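Local coordinates for VP5 (Halorubrum pleomorphic virus 2, PDB 6QGI), which probably acts as the envelope spike protein that fuses the viral membrane with that of the archaeal host cell during entry, at residues Val16-Arg21 with Gln63-Gly68; Lys70-Thr75 with Ile291-Pro296. One frame throughout, in Å; residues are numbered along the deposited sequence.

Contact 1 and contact 2 follow one another along the chain: 16-21 meets 63-68, and only afterwards does 70-75 open the second pairing, with 291-296. Their centres lie about 8 Å apart, and both use helix 66-86, contact 1 at its start and contact 2 in its next turns. They also touch directly: Leu293 packs against Val16, Leu20 and Gly68, and Ala292 against Leu20. The start of helix 66-86, the loop after strand 11-13 and the end of helix 285-292 therefore form one continuous buried region. This region lies where the chain passes from helix 285-292 into the strands that begin at 297-299.

Contact 1 (Val16-Arg21 with Gln63-Gly68); sequences VGWALR and QNILDG
Ile65 CD1 approaches the benzo ring of the Trp18 indole obliquely, 3.8 Å from Trp18 CZ2, while Ala19 CB lies over one face of that indole, 4.1 Å above its plane and displaced toward the rim. The second flat group, the guanidinium of Arg21, has Gly17 CA against one face, displaced toward its rim, and forms a salt bridge with Asp289 of helix 285-292. Across the contact, the evidence points to a single inserted methyl. Ile65 CD1 reaches Val16 CG1 at 3.6 Å and Ala19 CB at 4.0 Å, so three side chains of 16-21 converge on one atom of 63-68. The torsions of Ile65 account for this reach: chi1 of 60° sets CG1 between the backbone N and the carbonyl carbon, and chi2 of 155° extends CD1 away from CA.

The receiving side is shaped by a short 3-10 turn, with bonds from Ala19 N to Val16 O at 3.1 Å and from Leu20 N to Gly17 O; Arg21 N adds a wider, i-to-i+4 bond to the same Gly17 O. This turn brings Val16, Trp18 and Ala19 round the same methyl. Met235 of helix 225-253 also packs on Trp18, and Leu293, the residue after helix 285-292, on Val16.

No hydrogen bond passes between the two segments. Polar groups of the turn are met elsewhere, Trp18 O by Asn112 ND2 and Ala19 O by Tyr105 OH. The carbon contacts thus imply apolar van der Waals packing that seats the loop after strand 11-13 against the residues leading into helix 66-86.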
loop_
_atom_site.group_PDB
_atom_site.type_symbol
_atom_site.label_atom_id
_atom_site.label_comp_id
_atom_site.label_asym_id
_atom_site.label_seq_id
_atom_site.Cartn_x
_atom_site.Cartn_y
_atom_site.Cartn_z
ATOM N N VAL A 16 -3.077 -1.298 4.735
ATOM C CA VAL A 16 -4.532 -1.189 4.521
ATOM C C VAL A 16 -5.310 -1.000 5.839
ATOM O O VAL A 16 -6.550 -0.998 5.816
ATOM C CB VAL A 16 -5.091 -2.401 3.715
ATOM C CG1 VAL A 16 -4.507 -2.457 2.310
ATOM C CG2 VAL A 16 -4.870 -3.720 4.445
ATOM N N GLY A 17 -4.582 -0.832 6.947
ATOM C CA GLY A 17 -5.168 -0.654 8.269
ATOM C C GLY A 17 -6.073 0.553 8.387
ATOM O O GLY A 17 -7.007 0.548 9.193
ATOM N N TRP A 18 -5.822 1.571 7.538
ATOM C CA TRP A 18 -6.560 2.835 7.438
ATOM C C TRP A 18 -8.016 2.626 7.024
ATOM O O TRP A 18 -8.859 3.496 7.261
ATOM C CB TRP A 18 -5.870 3.767 6.435
ATOM C CG TRP A 18 -5.796 3.206 5.049
ATOM C CD1 TRP A 18 -4.812 2.415 4.536
ATOM C CD2 TRP A 18 -6.745 3.404 3.996
ATOM N NE1 TRP A 18 -5.119 2.055 3.248
ATOM C CE2 TRP A 18 -6.282 2.679 2.876
ATOM C CE3 TRP A 18 -7.951 4.118 3.892
ATOM C CZ2 TRP A 18 -6.980 2.652 1.664
ATOM C CZ3 TRP A 18 -8.641 4.094 2.691
ATOM C CH2 TRP A 18 -8.151 3.376 1.590
ATOM N N ALA A 19 -8.299 1.493 6.367
ATOM C CA ALA A 19 -9.642 1.132 5.937
ATOM C C ALA A 19 -10.354 0.330 7.026
ATOM O O ALA A 19 -11.542 0.059 6.901
ATOM C CB ALA A 19 -9.570 0.335 4.644
ATOM N N LEU A 20 -9.635 -0.029 8.107
ATOM C CA LEU A 20 -10.201 -0.817 9.202
ATOM C C LEU A 20 -10.296 -0.051 10.518
ATOM O O LEU A 20 -11.275 -0.219 11.241
ATOM C CB LEU A 20 -9.377 -2.092 9.415
ATOM C CG LEU A 20 -9.503 -3.148 8.334
ATOM C CD1 LEU A 20 -8.507 -4.225 8.545
ATOM C CD2 LEU A 20 -10.911 -3.747 8.307
ATOM N N ARG A 21 -9.283 0.774 10.840
ATOM C CA ARG A 21 -9.228 1.524 12.099
ATOM C C ARG A 21 -8.430 2.813 11.933
ATOM O O ARG A 21 -7.853 3.023 10.867
ATOM C CB ARG A 21 -8.582 0.641 13.181
ATOM C CG ARG A 21 -7.099 0.381 12.913
ATOM C CD ARG A 21 -6.557 -0.811 13.648
ATOM N NE ARG A 21 -5.296 -1.233 13.042
ATOM C CZ ARG A 21 -5.193 -2.149 12.082
ATOM N NH1 ARG A 21 -6.280 -2.760 11.622
ATOM N NH2 ARG A 21 -4.010 -2.465 11.581
ATOM N N GLN A 63 -7.081 0.536 -4.294
ATOM C CA GLN A 63 -8.425 1.082 -4.516
ATOM C C GLN A 63 -9.457 -0.032 -4.531
ATOM O O GLN A 63 -10.656 0.233 -4.405
ATOM C CB GLN A 63 -8.507 1.866 -5.844
ATOM C CG GLN A 63 -7.220 2.568 -6.274
ATOM C CD GLN A 63 -6.303 1.701 -7.105
ATOM O OE1 GLN A 63 -6.360 0.467 -7.078
ATOM N NE2 GLN A 63 -5.431 2.340 -7.870
ATOM N N ASN A 64 -8.992 -1.284 -4.687
ATOM C CA ASN A 64 -9.839 -2.470 -4.799
ATOM C C ASN A 64 -10.087 -3.179 -3.463
ATOM O O ASN A 64 -10.664 -4.272 -3.458
ATOM C CB ASN A 64 -9.230 -3.442 -5.808
ATOM C CG ASN A 64 -9.218 -2.903 -7.212
ATOM O OD1 ASN A 64 -10.214 -2.361 -7.711
ATOM N ND2 ASN A 64 -8.086 -3.045 -7.885
ATOM N N ILE A 65 -9.701 -2.552 -2.337
ATOM C CA ILE A 65 -9.925 -3.101 -0.991
ATOM C C ILE A 65 -11.214 -2.496 -0.394
ATOM O O ILE A 65 -11.627 -2.896 0.696
ATOM C CB ILE A 65 -8.697 -2.908 -0.041
ATOM C CG1 ILE A 65 -8.338 -1.413 0.146
ATOM C CG2 ILE A 65 -7.490 -3.748 -0.502
ATOM C CD1 ILE A 65 -7.643 -1.058 1.367
ATOM N N LEU A 66 -11.847 -1.542 -1.119
ATOM C CA LEU A 66 -13.069 -0.847 -0.711
ATOM C C LEU A 66 -14.285 -1.774 -0.704
ATOM O O LEU A 66 -15.247 -1.493 0.017
ATOM C CB LEU A 66 -13.337 0.394 -1.570
ATOM C CG LEU A 66 -12.393 1.580 -1.342
ATOM C CD1 LEU A 66 -12.446 2.539 -2.501
ATOM C CD2 LEU A 66 -12.699 2.312 -0.037
ATOM N N ASP A 67 -14.229 -2.901 -1.454
ATOM C CA ASP A 67 -15.279 -3.931 -1.429
ATOM C C ASP A 67 -15.295 -4.552 -0.024
ATOM O O ASP A 67 -16.361 -4.881 0.504
ATOM C CB ASP A 67 -15.050 -5.001 -2.517
ATOM C CG ASP A 67 -15.948 -4.892 -3.742
ATOM O OD1 ASP A 67 -17.133 -4.511 -3.585
ATOM O OD2 ASP A 67 -15.476 -5.217 -4.856
ATOM N N GLY A 68 -14.106 -4.639 0.577
ATOM C CA GLY A 68 -13.898 -5.108 1.939
ATOM C C GLY A 68 -14.373 -4.106 2.970
ATOM O O GLY A 68 -14.762 -4.497 4.071
#

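Contact 2 (Lys70-Thr75 with Ile291-Pro296); sequences KHTAYT and IALNVP
A side-chain amide lies flat on an imidazole: the Asn294 and His71 planes are only 19° apart, and Asn294 ND2 sits 3.7 Å above the plane of the His71 ring, over its centre. Since the amide hydrogens lie in a plane nearly parallel to the ring, this is a stack and not an N-H donated to the ring. The approach is closest at the rim, where His71 CD2 is 3.5 Å from Asn294 CB. His71 extends CG anti to the backbone N (chi1 -179°), which lays the ring beside the Asn294 amide.

Asn294 owes its position to a Schellman motif ending helix 285-292. Its phi is positive, in the left-handed helical region; Asn294 N bonds to Ile291 O at 2.9 Å, and Val295 N returns to the carbonyl of the residue just before Ile291. The amide is further oriented by Ser465 N, which donates to Asn294 OD1.

On the opposite face of the imidazole, Thr75 OG1 stands 4.2 Å above the His71 ring plane, toward its rim. That hydroxyl donates to His71 O at 3.1 Å, while Thr75 N reaches the same oxygen from the other face of the carbonyl. His468 adds another ring beside His71.

Thr72 contributes packing and no hydrogen bond across the contact: its OG1 is 3.6 Å from Ala292 O, whereas its hydrogen bond goes to Gly68 O, one turn earlier in its own helix. With no hydrogen bond between the segments, the flat amide-on-ring stack is consistent with dispersion and dipolar attraction between helix 66-86 and the end of helix 285-292. Asn294 OD1 and ND2 both have hydrogen bonds outside the two segments, which would limit rotation of the amide.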
loop_
_atom_site.group_PDB
_atom_site.type_symbol
_atom_site.label_atom_id
_atom_site.label_comp_id
_atom_site.label_asym_id
_atom_site.label_seq_id
_atom_site.Cartn_x
_atom_site.Cartn_y
_atom_site.Cartn_z
ATOM N N LYS A 70 -16.997 -2.117 2.415
ATOM C CA LYS A 70 -18.435 -2.350 2.272
ATOM C C LYS A 70 -18.864 -3.554 3.132
ATOM O O LYS A 70 -19.869 -3.466 3.832
ATOM C CB LYS A 70 -18.790 -2.565 0.789
ATOM C CG LYS A 70 -20.284 -2.626 0.520
ATOM C CD LYS A 70 -20.601 -3.055 -0.893
ATOM C CE LYS A 70 -21.132 -4.464 -0.939
ATOM N NZ LYS A 70 -21.585 -4.829 -2.303
ATOM N N HIS A 71 -18.075 -4.644 3.103
ATOM C CA HIS A 71 -18.288 -5.882 3.859
ATOM C C HIS A 71 -18.154 -5.627 5.362
ATOM O O HIS A 71 -18.985 -6.103 6.139
ATOM C CB HIS A 71 -17.277 -6.960 3.401
ATOM C CG HIS A 71 -17.420 -8.286 4.087
ATOM N ND1 HIS A 71 -18.417 -9.178 3.736
ATOM C CD2 HIS A 71 -16.661 -8.844 5.059
ATOM C CE1 HIS A 71 -18.244 -10.238 4.510
ATOM N NE2 HIS A 71 -17.203 -10.081 5.327
ATOM N N THR A 72 -17.106 -4.876 5.762
ATOM C CA THR A 72 -16.812 -4.542 7.157
ATOM C C THR A 72 -17.932 -3.655 7.714
ATOM O O THR A 72 -18.433 -3.943 8.803
ATOM C CB THR A 72 -15.419 -3.914 7.268
ATOM O OG1 THR A 72 -14.479 -4.840 6.731
ATOM C CG2 THR A 72 -15.026 -3.584 8.700
ATOM N N ALA A 73 -18.351 -2.619 6.945
ATOM C CA ALA A 73 -19.433 -1.699 7.311
ATOM C C ALA A 73 -20.703 -2.471 7.624
ATOM O O ALA A 73 -21.288 -2.260 8.687
ATOM C CB ALA A 73 -19.684 -0.699 6.190
ATOM N N TYR A 74 -21.073 -3.425 6.745
ATOM C CA TYR A 74 -22.248 -4.276 6.899
ATOM C C TYR A 74 -22.183 -5.158 8.156
ATOM O O TYR A 74 -23.188 -5.264 8.845
ATOM C CB TYR A 74 -22.440 -5.157 5.668
ATOM C CG TYR A 74 -23.396 -4.612 4.631
ATOM C CD1 TYR A 74 -24.734 -4.378 4.943
ATOM C CD2 TYR A 74 -22.993 -4.422 3.313
ATOM C CE1 TYR A 74 -25.629 -3.909 3.982
ATOM C CE2 TYR A 74 -23.880 -3.962 2.342
ATOM C CZ TYR A 74 -25.196 -3.703 2.683
ATOM O OH TYR A 74 -26.076 -3.246 1.736
ATOM N N THR A 75 -21.013 -5.765 8.465
ATOM C CA THR A 75 -20.822 -6.613 9.651
ATOM C C THR A 75 -21.192 -5.827 10.931
ATOM O O THR A 75 -22.012 -6.311 11.706
ATOM C CB THR A 75 -19.384 -7.176 9.696
ATOM O OG1 THR A 75 -19.155 -7.983 8.540
ATOM C CG2 THR A 75 -19.114 -8.010 10.938
ATOM N N ILE A 291 -7.200 -10.044 5.550
ATOM C CA ILE A 291 -8.139 -11.121 5.903
ATOM C C ILE A 291 -9.398 -10.462 6.487
ATOM O O ILE A 291 -10.508 -10.832 6.106
ATOM C CB ILE A 291 -7.500 -12.177 6.862
ATOM C CG1 ILE A 291 -6.410 -12.995 6.133
ATOM C CG2 ILE A 291 -8.555 -13.119 7.493
ATOM C CD1 ILE A 291 -5.311 -13.507 7.037
ATOM N N ALA A 292 -9.213 -9.451 7.363
ATOM C CA ALA A 292 -10.297 -8.684 7.988
ATOM C C ALA A 292 -11.133 -7.918 6.949
ATOM O O ALA A 292 -12.331 -7.715 7.160
ATOM C CB ALA A 292 -9.729 -7.720 9.004
ATOM N N LEU A 293 -10.499 -7.515 5.822
ATOM C CA LEU A 293 -11.159 -6.817 4.716
ATOM C C LEU A 293 -11.745 -7.822 3.716
ATOM O O LEU A 293 -12.213 -7.431 2.649
ATOM C CB LEU A 293 -10.198 -5.839 4.023
ATOM C CG LEU A 293 -9.942 -4.532 4.774
ATOM C CD1 LEU A 293 -8.596 -3.952 4.417
ATOM C CD2 LEU A 293 -11.066 -3.521 4.545
ATOM N N ASN A 294 -11.746 -9.119 4.088
ATOM C CA ASN A 294 -12.303 -10.246 3.339
ATOM C C ASN A 294 -11.818 -10.290 1.868
ATOM O O ASN A 294 -12.608 -10.460 0.930
ATOM C CB ASN A 294 -13.832 -10.223 3.422
ATOM C CG ASN A 294 -14.477 -11.524 3.053
ATOM O OD1 ASN A 294 -14.063 -12.602 3.502
ATOM N ND2 ASN A 294 -15.503 -11.442 2.218
ATOM N N VAL A 295 -10.505 -10.161 1.686
ATOM C CA VAL A 295 -9.887 -10.220 0.365
ATOM C C VAL A 295 -9.572 -11.705 0.098
ATOM O O VAL A 295 -8.917 -12.311 0.943
ATOM C CB VAL A 295 -8.639 -9.289 0.291
ATOM C CG1 VAL A 295 -7.867 -9.475 -1.010
ATOM C CG2 VAL A 295 -9.035 -7.824 0.472
ATOM N N PRO A 296 -10.067 -12.328 -1.009
ATOM C CA PRO A 296 -9.769 -13.760 -1.251
ATOM C C PRO A 296 -8.281 -14.080 -1.081
ATOM O O PRO A 296 -7.430 -13.342 -1.584
ATOM C CB PRO A 296 -10.237 -13.985 -2.687
ATOM C CG PRO A 296 -11.300 -12.971 -2.890
ATOM C CD PRO A 296 -10.918 -11.768 -2.081
#